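Local coordinates for protein GTN Reductase (PDB 5N6G) that probably reduces activated carbon-carbon double bonds as an FMN-dependent ene-reductase of the Old Yellow Enzyme family, at residues A[229-234]-A[262-267]. Numbering follows the deposited sequence.
Sequences IRLSPV and AFIHVV. With FMN (flavin mononucleotide), chain B.
Arg-230 and His-265 project side by side into the centre of a TIM barrel, from neighbouring parallel strands joined by a beta-alpha-beta crossover through helix 245-256. Four backbone hydrogen bonds tie the strands in register, from Ile-229 N to Phe-263 O at one end through to Val-267 N to Leu-231 O, 2.9 Å, at the other. The side chain of Arg-230 carries the contact to the flavin. Its CB and CG rise past the carbonyl oxygen of His-265, CG 3.5 Å from that O. With CG anti to the backbone N (chi1 -168°), the chain runs beside the imidazole; His-265 has nearly the same chi1, -176°, which sends both side chains the same way. CD then lies over the imidazole face in a CH-pi contact, 4.2 Å from the ring centroid, and NE sits above the middle of the same face. The guanidinium, turned 62° from the ring, receives Val-267 CG2 over one of its own faces, 3.6 Å from Arg-230 CZ. At the tip, Arg-230 NH1 donates to FMN O2 at 2.8 Å and more weakly to the ribityl O2' and O3', while NH2 bonds O3'. A positive charge beside O2 would be expected to stabilise negative charge on the N1-C2=O2 edge of reduced flavin. The ND1 of His-265 is hydrogen-bonded to Glu-176 of strand 174-178, which fixes the rotation of the ring. On the opposite sheet face, turned to helices 204-222 and 286-295, Ile-229 CG2 meets Ile-264 CD1 at 3.7 Å and Leu-231 CD1 packs on Ile-264 CG2. Just beyond the strand ends, one water accepts from Val-234 N and donates to Val-267 O, 2.9 Å from that oxygen.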
# COMPACT_ATOMS: atom_id res chain seq x y z
N ILE A 229 3.30 -4.66 -6.00
CA ILE A 229 3.65 -3.26 -5.75
C ILE A 229 2.41 -2.41 -5.99
O ILE A 229 1.63 -2.68 -6.90
CB ILE A 229 4.81 -2.81 -6.66
CG1 ILE A 229 5.29 -1.39 -6.32
CG2 ILE A 229 4.45 -2.98 -8.14
CD1 ILE A 229 6.68 -1.09 -6.85
N ARG A 230 2.26 -1.36 -5.20
CA ARG A 230 1.19 -0.39 -5.39
C ARG A 230 1.76 0.91 -5.95
O ARG A 230 2.73 1.45 -5.40
CB ARG A 230 0.45 -0.11 -4.08
CG ARG A 230 -0.83 0.66 -4.31
CD ARG A 230 -1.68 0.81 -3.08
NE ARG A 230 -3.09 0.73 -3.43
CZ ARG A 230 -4.08 1.37 -2.81
NH1 ARG A 230 -3.84 2.22 -1.84
NH2 ARG A 230 -5.33 1.16 -3.20
N LEU A 231 1.12 1.46 -6.97
CA LEU A 231 1.55 2.66 -7.67
C LEU A 231 0.38 3.63 -7.78
O LEU A 231 -0.78 3.21 -7.86
CB LEU A 231 2.08 2.35 -9.08
CG LEU A 231 3.23 1.35 -9.13
CD1 LEU A 231 3.44 0.91 -10.60
CD2 LEU A 231 4.47 1.99 -8.51
N SER A 232 0.67 4.93 -7.81
CA SER A 232 -0.37 5.95 -7.84
C SER A 232 0.16 7.12 -8.67
O SER A 232 0.69 8.11 -8.12
CB SER A 232 -0.78 6.39 -6.43
OG SER A 232 0.36 6.77 -5.66
N PRO A 233 0.03 7.05 -10.00
CA PRO A 233 0.76 7.99 -10.87
C PRO A 233 0.44 9.47 -10.68
O PRO A 233 1.32 10.30 -10.92
CB PRO A 233 0.35 7.53 -12.28
CG PRO A 233 0.03 6.09 -12.14
CD PRO A 233 -0.52 5.91 -10.75
N VAL A 234 -0.78 9.84 -10.31
CA VAL A 234 -1.15 11.25 -10.31
C VAL A 234 -1.58 11.77 -8.96
O VAL A 234 -1.97 12.94 -8.86
CB VAL A 234 -2.25 11.55 -11.35
CG1 VAL A 234 -1.80 11.17 -12.75
CG2 VAL A 234 -3.54 10.83 -11.02
N ALA A 262 4.04 -10.68 -8.97
CA ALA A 262 2.74 -11.30 -8.72
C ALA A 262 1.59 -10.40 -9.13
O ALA A 262 0.60 -10.87 -9.71
CB ALA A 262 2.62 -11.67 -7.25
N PHE A 263 1.72 -9.10 -8.88
CA PHE A 263 0.64 -8.16 -9.15
C PHE A 263 1.15 -6.73 -9.16
O PHE A 263 2.15 -6.39 -8.51
CB PHE A 263 -0.53 -8.31 -8.15
CG PHE A 263 -0.18 -8.04 -6.70
CD1 PHE A 263 0.28 -9.08 -5.89
CD2 PHE A 263 -0.31 -6.77 -6.15
CE1 PHE A 263 0.60 -8.86 -4.55
CE2 PHE A 263 0.01 -6.54 -4.80
CZ PHE A 263 0.47 -7.58 -4.01
N ILE A 264 0.42 -5.91 -9.91
CA ILE A 264 0.55 -4.46 -9.91
C ILE A 264 -0.79 -3.91 -9.44
O ILE A 264 -1.84 -4.25 -10.02
CB ILE A 264 0.86 -3.89 -11.31
CG1 ILE A 264 1.99 -4.67 -12.01
CG2 ILE A 264 1.13 -2.38 -11.21
CD1 ILE A 264 3.35 -4.55 -11.34
N HIS A 265 -0.77 -3.07 -8.42
CA HIS A 265 -1.96 -2.46 -7.85
C HIS A 265 -1.90 -0.97 -8.13
O HIS A 265 -0.98 -0.28 -7.66
CB HIS A 265 -2.01 -2.77 -6.35
CG HIS A 265 -3.23 -2.28 -5.64
ND1 HIS A 265 -3.46 -2.58 -4.32
CD2 HIS A 265 -4.27 -1.51 -6.04
CE1 HIS A 265 -4.60 -2.04 -3.94
NE2 HIS A 265 -5.11 -1.38 -4.95
N VAL A 266 -2.85 -0.46 -8.91
CA VAL A 266 -2.81 0.92 -9.39
C VAL A 266 -3.98 1.71 -8.82
O VAL A 266 -5.14 1.30 -8.93
CB VAL A 266 -2.82 0.97 -10.93
CG1 VAL A 266 -4.06 0.31 -11.51
CG2 VAL A 266 -2.71 2.41 -11.42
N VAL A 267 -3.66 2.86 -8.23
CA VAL A 267 -4.63 3.87 -7.82
C VAL A 267 -4.88 4.76 -9.03
O VAL A 267 -3.97 5.44 -9.51
CB VAL A 267 -4.11 4.70 -6.63
CG1 VAL A 267 -5.11 5.80 -6.24
CG2 VAL A 267 -3.79 3.81 -5.42
N1 FMN B . -3.66 3.39 0.86
C2 FMN B . -2.50 2.68 1.04
O2 FMN B . -1.77 2.37 0.07
N3 FMN B . -2.15 2.26 2.30
C4 FMN B . -2.84 2.53 3.47
O4 FMN B . -2.46 2.08 4.55
C4A FMN B . -4.05 3.31 3.28
N5 FMN B . -4.78 3.58 4.33
C5A FMN B . -6.01 4.19 4.12
C6 FMN B . -6.85 4.38 5.21
C7 FMN B . -8.13 4.87 5.04
C7M FMN B . -9.02 5.03 6.25
C8 FMN B . -8.59 5.19 3.75
C8M FMN B . -10.00 5.67 3.53
C9 FMN B . -7.75 5.03 2.66
C9A FMN B . -6.46 4.52 2.84
N10 FMN B . -5.62 4.23 1.74
C10 FMN B . -4.40 3.66 1.93
C1' FMN B . -6.17 4.39 0.38
C2' FMN B . -7.07 3.22 0.02
O2' FMN B . -6.32 2.01 -0.07
C3' FMN B . -7.83 3.43 -1.30
O3' FMN B . -6.90 3.69 -2.34
C4' FMN B . -8.84 4.57 -1.25
O4' FMN B . -9.71 4.41 -0.13
C5' FMN B . -9.63 4.69 -2.54
O5' FMN B . -10.41 3.50 -2.76
P FMN B . -12.01 3.39 -2.52
O1P FMN B . -12.64 4.38 -3.47
O2P FMN B . -12.23 3.80 -1.07
O3P FMN B . -12.33 1.97 -2.80
O HOH W 1 -2.80 8.01 -9.01